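Local coordinates for protein CdiI (Burkholderia pseudomallei 1026a, PDB 4G6V) that probably serves as the immunity protein that binds its cognate CdiA-CT tRNase toxin and so protects the cell during contact-dependent growth inhibition, at residues Y8-R13 and G88-I93; D4-L9 and F61-L66. All blocks are in the same frame, centred on the assembly; numbering follows the deposited sequence.

Contact 1 (Y8-R13 and G88-I93); sequences YLSIDR and GGAILI
Tyr8 and Leu92 hold each other by a reciprocal pair of backbone hydrogen bonds. Tyr8 N donates to Leu92 O at 2.9 Å, and Leu92 N returns a bond of the same length to Tyr8 O; both donors lie in the carbonyl plane of their acceptor. Two residues on, Ser10 N reaches Ala90 O at 3.2 Å, tilted 21° from that carbonyl's plane. The Ser10 hydroxyl adds a weak bond: with chi1 at 72°, OG sits between the backbone N and the carbonyl carbon, and Ala90 N points to it. Leu9 and Ile91, a non-hydrogen-bonded pair with CA atoms 4.8 Å apart, send their side chains side by side toward helices 13-26 and 75-84, the CD2 branch of Leu9 lying against CG1 and CB of Ile91. On the other face, the Tyr8 ring runs alongside Leu92, CD2 to CD2 at 3.9 Å, while Leu92 O lies at the ring edge, in its plane. Packing thins outward, where Ile11 CG2 approaches the poorly ordered Gly88 and Gly89. The alternating pairs and end-to-end directions 161° apart are those of antiparallel strands, here joining strand 4-9 to strand 91-95 shortly before helix 13-26, whose N-cap position is held by Asp12.

Contact 2 (D4-L9 and F61-L66); sequences DLFCYL and FFLVSL
Strands 4-9 and 60-66 are antiparallel neighbours in the middle of the sheet, where Leu5 pairs with Val64 and Cys7 with Phe62 through two reciprocal sets of backbone hydrogen bonds. Leu5 N donates to Val64 O at 2.8 Å. The Phe6 side of the sheet carries an aromatic cluster. Phe61, its CG anti to the backbone N (chi1 166°), leans across toward strand 4-9 and turns its edge to the face of Tyr8, planes at 73°; its far end, CE1 and CZ, meets CD1 of Phe6 obliquely. Leu63 CD1 makes a CH-pi contact over a Phe6 face, 3.6 Å from the ring centroid. On the reverse side, Cys7 CB stands over the Phe62 ring at 3.6 Å from its centroid, with SG slanting past CE1 and CZ, while Leu9 CD1 and Val64 CG2 lie at that ring's edge. At the far end, Ser65 OG faces Asp4 OD1 in a hydrogen bond modelled so short that its geometry is doubtful; Asp4 OD2 forms a salt bridge to Lys121 of the toxin chain. That salt bridge would favour a charged carboxylate, and the Ser65 hydroxyl may help orient it, beside apolar residues, Phe6, Phe61 and Leu63, that also touch the toxin.

How the contacts relate
Strand 4-9 is common to both contacts, and with contact 1 on one edge and contact 2 on the other it is bonded from both sides; Tyr8 and Leu9 take part in each. Contact 2 is the core one: 11 of its 12 touching residues are buried and it covers 585 Å², against three of nine and 343 Å² for contact 1. Their centres lie 11 Å apart, and Ile93 CG2 meets Leu5 CB at 4.0 Å between them. Chemistry follows place: contact 1 relies mainly on backbone bonds and aliphatic packing and frays into glycines, without touching the toxin, whereas contact 2 adds aromatic clustering and a carboxylate facing the toxin chain.

Contact 1 (Y8-R13 and G88-I93)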
loop_
_atom_site.group_PDB
_atom_site.type_symbol
_atom_site.label_atom_id
_atom_site.label_comp_id
_atom_site.label_asym_id
_atom_site.label_seq_id
_atom_site.Cartn_x
_atom_site.Cartn_y
_atom_site.Cartn_z
ATOM N N TYR B 8 0.704 -9.906 -8.620
ATOM C CA TYR B 8 0.914 -11.350 -8.643
ATOM C C TYR B 8 1.238 -11.860 -10.048
ATOM O O TYR B 8 0.628 -11.428 -11.044
ATOM C CB TYR B 8 -0.324 -12.070 -8.127
ATOM C CG TYR B 8 -0.854 -11.506 -6.840
ATOM C CD1 TYR B 8 -0.750 -12.221 -5.667
ATOM C CD2 TYR B 8 -1.458 -10.242 -6.801
ATOM C CE1 TYR B 8 -1.238 -11.712 -4.478
ATOM C CE2 TYR B 8 -1.961 -9.729 -5.622
ATOM C CZ TYR B 8 -1.845 -10.469 -4.462
ATOM O OH TYR B 8 -2.330 -9.975 -3.274
ATOM N N LEU B 9 2.190 -12.792 -10.113
ATOM C CA LEU B 9 2.637 -13.354 -11.381
ATOM C C LEU B 9 2.505 -14.865 -11.417
ATOM O O LEU B 9 2.673 -15.548 -10.408
ATOM C CB LEU B 9 4.090 -12.971 -11.664
ATOM C CG LEU B 9 4.437 -11.501 -11.899
ATOM C CD1 LEU B 9 5.935 -11.343 -12.011
ATOM C CD2 LEU B 9 3.749 -10.955 -13.144
ATOM N N SER B 10 2.218 -15.392 -12.599
ATOM C CA SER B 10 2.115 -16.826 -12.770
ATOM C C SER B 10 3.518 -17.424 -12.935
ATOM O O SER B 10 3.727 -18.590 -12.628
ATOM C CB SER B 10 1.229 -17.153 -13.963
ATOM O OG SER B 10 1.894 -16.834 -15.170
ATOM N N ILE B 11 4.479 -16.612 -13.388
ATOM C CA ILE B 11 5.866 -17.071 -13.582
ATOM C C ILE B 11 6.677 -17.116 -12.279
ATOM O O ILE B 11 6.286 -16.547 -11.269
ATOM C CB ILE B 11 6.620 -16.229 -14.647
ATOM C CG1 ILE B 11 6.694 -14.764 -14.239
ATOM C CG2 ILE B 11 5.908 -16.307 -15.969
ATOM C CD1 ILE B 11 7.545 -13.924 -15.154
ATOM N N ASP B 12 7.813 -17.805 -12.302
ATOM C CA ASP B 12 8.642 -17.938 -11.097
ATOM C C ASP B 12 9.456 -16.673 -10.795
ATOM O O ASP B 12 9.546 -15.748 -11.616
ATOM C CB ASP B 12 9.534 -19.176 -11.168
ATOM C CG ASP B 12 10.647 -19.039 -12.199
ATOM O OD1 ASP B 12 11.714 -19.685 -12.042
ATOM O OD2 ASP B 12 10.454 -18.276 -13.170
ATOM N N ARG B 13 10.023 -16.638 -9.598
ATOM C CA ARG B 13 10.656 -15.436 -9.081
ATOM C C ARG B 13 11.792 -14.927 -9.980
ATOM O O ARG B 13 11.787 -13.770 -10.415
ATOM C CB ARG B 13 11.134 -15.686 -7.660
ATOM C CG ARG B 13 11.783 -14.497 -7.026
ATOM C CD ARG B 13 12.692 -14.924 -5.922
ATOM N NE ARG B 13 13.663 -15.895 -6.425
ATOM C CZ ARG B 13 14.658 -15.590 -7.263
ATOM N NH1 ARG B 13 14.796 -14.335 -7.697
ATOM N NH2 ARG B 13 15.513 -16.532 -7.673
ATOM N N GLY B 88 5.234 -13.108 -21.523
ATOM C CA GLY B 88 5.289 -14.552 -21.360
ATOM C C GLY B 88 4.466 -15.141 -20.221
ATOM O O GLY B 88 4.634 -16.318 -19.882
ATOM N N GLY B 89 3.572 -14.343 -19.638
ATOM C CA GLY B 89 2.766 -14.811 -18.524
ATOM C C GLY B 89 1.636 -13.889 -18.094
ATOM O O GLY B 89 1.458 -12.783 -18.611
ATOM N N ALA B 90 0.868 -14.364 -17.122
ATOM C CA ALA B 90 -0.276 -13.639 -16.601
ATOM C C ALA B 90 0.109 -12.790 -15.378
ATOM O O ALA B 90 0.965 -13.185 -14.560
ATOM C CB ALA B 90 -1.377 -14.624 -16.238
ATOM N N ILE B 91 -0.509 -11.617 -15.260
ATOM C CA ILE B 91 -0.288 -10.769 -14.092
ATOM C C ILE B 91 -1.603 -10.242 -13.551
ATOM O O ILE B 91 -2.447 -9.786 -14.306
ATOM C CB ILE B 91 0.751 -9.605 -14.339
ATOM C CG1 ILE B 91 1.117 -8.927 -13.024
ATOM C CG2 ILE B 91 0.260 -8.572 -15.311
ATOM C CD1 ILE B 91 1.916 -7.649 -13.199
ATOM N N LEU B 92 -1.795 -10.343 -12.243
ATOM C CA LEU B 92 -2.946 -9.714 -11.611
ATOM C C LEU B 92 -2.409 -8.502 -10.858
ATOM O O LEU B 92 -1.397 -8.611 -10.170
ATOM C CB LEU B 92 -3.628 -10.707 -10.667
ATOM C CG LEU B 92 -4.500 -10.177 -9.532
ATOM C CD1 LEU B 92 -5.742 -9.578 -10.099
ATOM C CD2 LEU B 92 -4.835 -11.284 -8.555
ATOM N N ILE B 93 -3.041 -7.343 -11.012
ATOM C CA ILE B 93 -2.623 -6.156 -10.247
ATOM C C ILE B 93 -3.745 -5.620 -9.367
ATOM O O ILE B 93 -4.748 -5.131 -9.873
ATOM C CB ILE B 93 -2.165 -4.993 -11.158
ATOM C CG1 ILE B 93 -0.996 -5.413 -12.051
ATOM C CG2 ILE B 93 -1.806 -3.762 -10.311
ATOM C CD1 ILE B 93 -0.533 -4.302 -12.993
#

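Contact 2 (D4-L9 and F61-L66)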
loop_
_atom_site.group_PDB
_atom_site.type_symbol
_atom_site.label_atom_id
_atom_site.label_comp_id
_atom_site.label_asym_id
_atom_site.label_seq_id
_atom_site.Cartn_x
_atom_site.Cartn_y
_atom_site.Cartn_z
ATOM N N ASP B 4 0.003 1.260 -2.911
ATOM C CA ASP B 4 0.817 0.149 -3.373
ATOM C C ASP B 4 0.050 -0.738 -4.348
ATOM O O ASP B 4 -1.076 -1.149 -4.079
ATOM C CB ASP B 4 1.322 -0.680 -2.180
ATOM C CG ASP B 4 2.344 0.073 -1.340
ATOM O OD1 ASP B 4 3.210 0.751 -1.939
ATOM O OD2 ASP B 4 2.283 -0.002 -0.091
ATOM N N LEU B 5 0.678 -1.029 -5.480
ATOM C CA LEU B 5 0.165 -2.022 -6.413
ATOM C C LEU B 5 0.707 -3.403 -6.028
ATOM O O LEU B 5 1.922 -3.634 -6.010
ATOM C CB LEU B 5 0.526 -1.634 -7.855
ATOM C CG LEU B 5 0.022 -0.237 -8.278
ATOM C CD1 LEU B 5 0.435 0.146 -9.693
ATOM C CD2 LEU B 5 -1.494 -0.105 -8.121
ATOM N N PHE B 6 -0.210 -4.287 -5.658
ATOM C CA PHE B 6 0.114 -5.667 -5.365
ATOM C C PHE B 6 0.086 -6.439 -6.669
ATOM O O PHE B 6 -0.941 -6.511 -7.319
ATOM C CB PHE B 6 -0.912 -6.253 -4.412
ATOM C CG PHE B 6 -0.620 -5.972 -2.993
ATOM C CD1 PHE B 6 -0.442 -7.001 -2.088
ATOM C CD2 PHE B 6 -0.480 -4.671 -2.552
ATOM C CE1 PHE B 6 -0.140 -6.724 -0.748
ATOM C CE2 PHE B 6 -0.187 -4.387 -1.210
ATOM C CZ PHE B 6 -0.014 -5.414 -0.318
ATOM N N CYS B 7 1.210 -7.017 -7.056
ATOM C CA CYS B 7 1.329 -7.619 -8.370
ATOM C C CYS B 7 1.627 -9.069 -8.201
ATOM O O CYS B 7 2.666 -9.425 -7.683
ATOM C CB CYS B 7 2.472 -6.965 -9.144
ATOM S SG CYS B 7 2.242 -5.186 -9.399
ATOM N N TYR B 8 0.704 -9.906 -8.620
ATOM C CA TYR B 8 0.914 -11.350 -8.643
ATOM C C TYR B 8 1.238 -11.860 -10.048
ATOM O O TYR B 8 0.628 -11.428 -11.044
ATOM C CB TYR B 8 -0.324 -12.070 -8.127
ATOM C CG TYR B 8 -0.854 -11.506 -6.840
ATOM C CD1 TYR B 8 -0.750 -12.221 -5.667
ATOM C CD2 TYR B 8 -1.458 -10.242 -6.801
ATOM C CE1 TYR B 8 -1.238 -11.712 -4.478
ATOM C CE2 TYR B 8 -1.961 -9.729 -5.622
ATOM C CZ TYR B 8 -1.845 -10.469 -4.462
ATOM O OH TYR B 8 -2.330 -9.975 -3.274
ATOM N N LEU B 9 2.190 -12.792 -10.113
ATOM C CA LEU B 9 2.637 -13.354 -11.381
ATOM C C LEU B 9 2.505 -14.865 -11.417
ATOM O O LEU B 9 2.673 -15.548 -10.408
ATOM C CB LEU B 9 4.090 -12.971 -11.664
ATOM C CG LEU B 9 4.437 -11.501 -11.899
ATOM C CD1 LEU B 9 5.935 -11.343 -12.011
ATOM C CD2 LEU B 9 3.749 -10.955 -13.144
ATOM N N PHE B 61 5.418 -12.718 -6.500
ATOM C CA PHE B 61 4.703 -11.522 -6.106
ATOM C C PHE B 61 5.715 -10.383 -5.971
ATOM O O PHE B 61 6.863 -10.590 -5.562
ATOM C CB PHE B 61 4.028 -11.747 -4.753
ATOM C CG PHE B 61 3.562 -10.490 -4.111
ATOM C CD1 PHE B 61 2.264 -10.061 -4.269
ATOM C CD2 PHE B 61 4.433 -9.711 -3.367
ATOM C CE1 PHE B 61 1.838 -8.877 -3.680
ATOM C CE2 PHE B 61 4.013 -8.528 -2.775
ATOM C CZ PHE B 61 2.720 -8.107 -2.925
ATOM N N PHE B 62 5.310 -9.180 -6.329
ATOM C CA PHE B 62 6.147 -8.043 -6.004
ATOM C C PHE B 62 5.265 -6.812 -5.830
ATOM O O PHE B 62 4.081 -6.817 -6.193
ATOM C CB PHE B 62 7.210 -7.812 -7.076
ATOM C CG PHE B 62 6.647 -7.326 -8.362
ATOM C CD1 PHE B 62 6.329 -5.980 -8.526
ATOM C CD2 PHE B 62 6.401 -8.205 -9.401
ATOM C CE1 PHE B 62 5.768 -5.507 -9.712
ATOM C CE2 PHE B 62 5.834 -7.741 -10.597
ATOM C CZ PHE B 62 5.517 -6.381 -10.748
ATOM N N LEU B 63 5.843 -5.762 -5.267
ATOM C CA LEU B 63 5.084 -4.578 -4.931
ATOM C C LEU B 63 5.586 -3.380 -5.731
ATOM O O LEU B 63 6.778 -3.276 -6.035
ATOM C CB LEU B 63 5.199 -4.331 -3.436
ATOM C CG LEU B 63 4.095 -3.558 -2.722
ATOM C CD1 LEU B 63 2.778 -4.289 -2.876
ATOM C CD2 LEU B 63 4.449 -3.368 -1.236
ATOM N N VAL B 64 4.658 -2.499 -6.103
ATOM C CA VAL B 64 4.993 -1.218 -6.725
ATOM C C VAL B 64 4.406 -0.082 -5.878
ATOM O O VAL B 64 3.198 0.054 -5.760
ATOM C CB VAL B 64 4.464 -1.104 -8.176
ATOM C CG1 VAL B 64 4.913 0.195 -8.837
ATOM C CG2 VAL B 64 4.952 -2.252 -9.001
ATOM N N SER B 65 5.273 0.722 -5.278
ATOM C CA SER B 65 4.835 1.809 -4.420
ATOM C C SER B 65 4.802 3.126 -5.152
ATOM O O SER B 65 5.679 3.415 -5.969
ATOM C CB SER B 65 5.755 1.931 -3.221
ATOM O OG SER B 65 5.556 0.825 -2.352
ATOM N N LEU B 66 3.771 3.910 -4.856
ATOM C CA LEU B 66 3.658 5.257 -5.379
ATOM C C LEU B 66 4.533 6.144 -4.489
ATOM O O LEU B 66 4.187 6.456 -3.333
ATOM C CB LEU B 66 2.194 5.721 -5.387
ATOM C CG LEU B 66 1.916 7.170 -5.811
ATOM C CD1 LEU B 66 2.171 7.379 -7.310
ATOM C CD2 LEU B 66 0.493 7.638 -5.411
#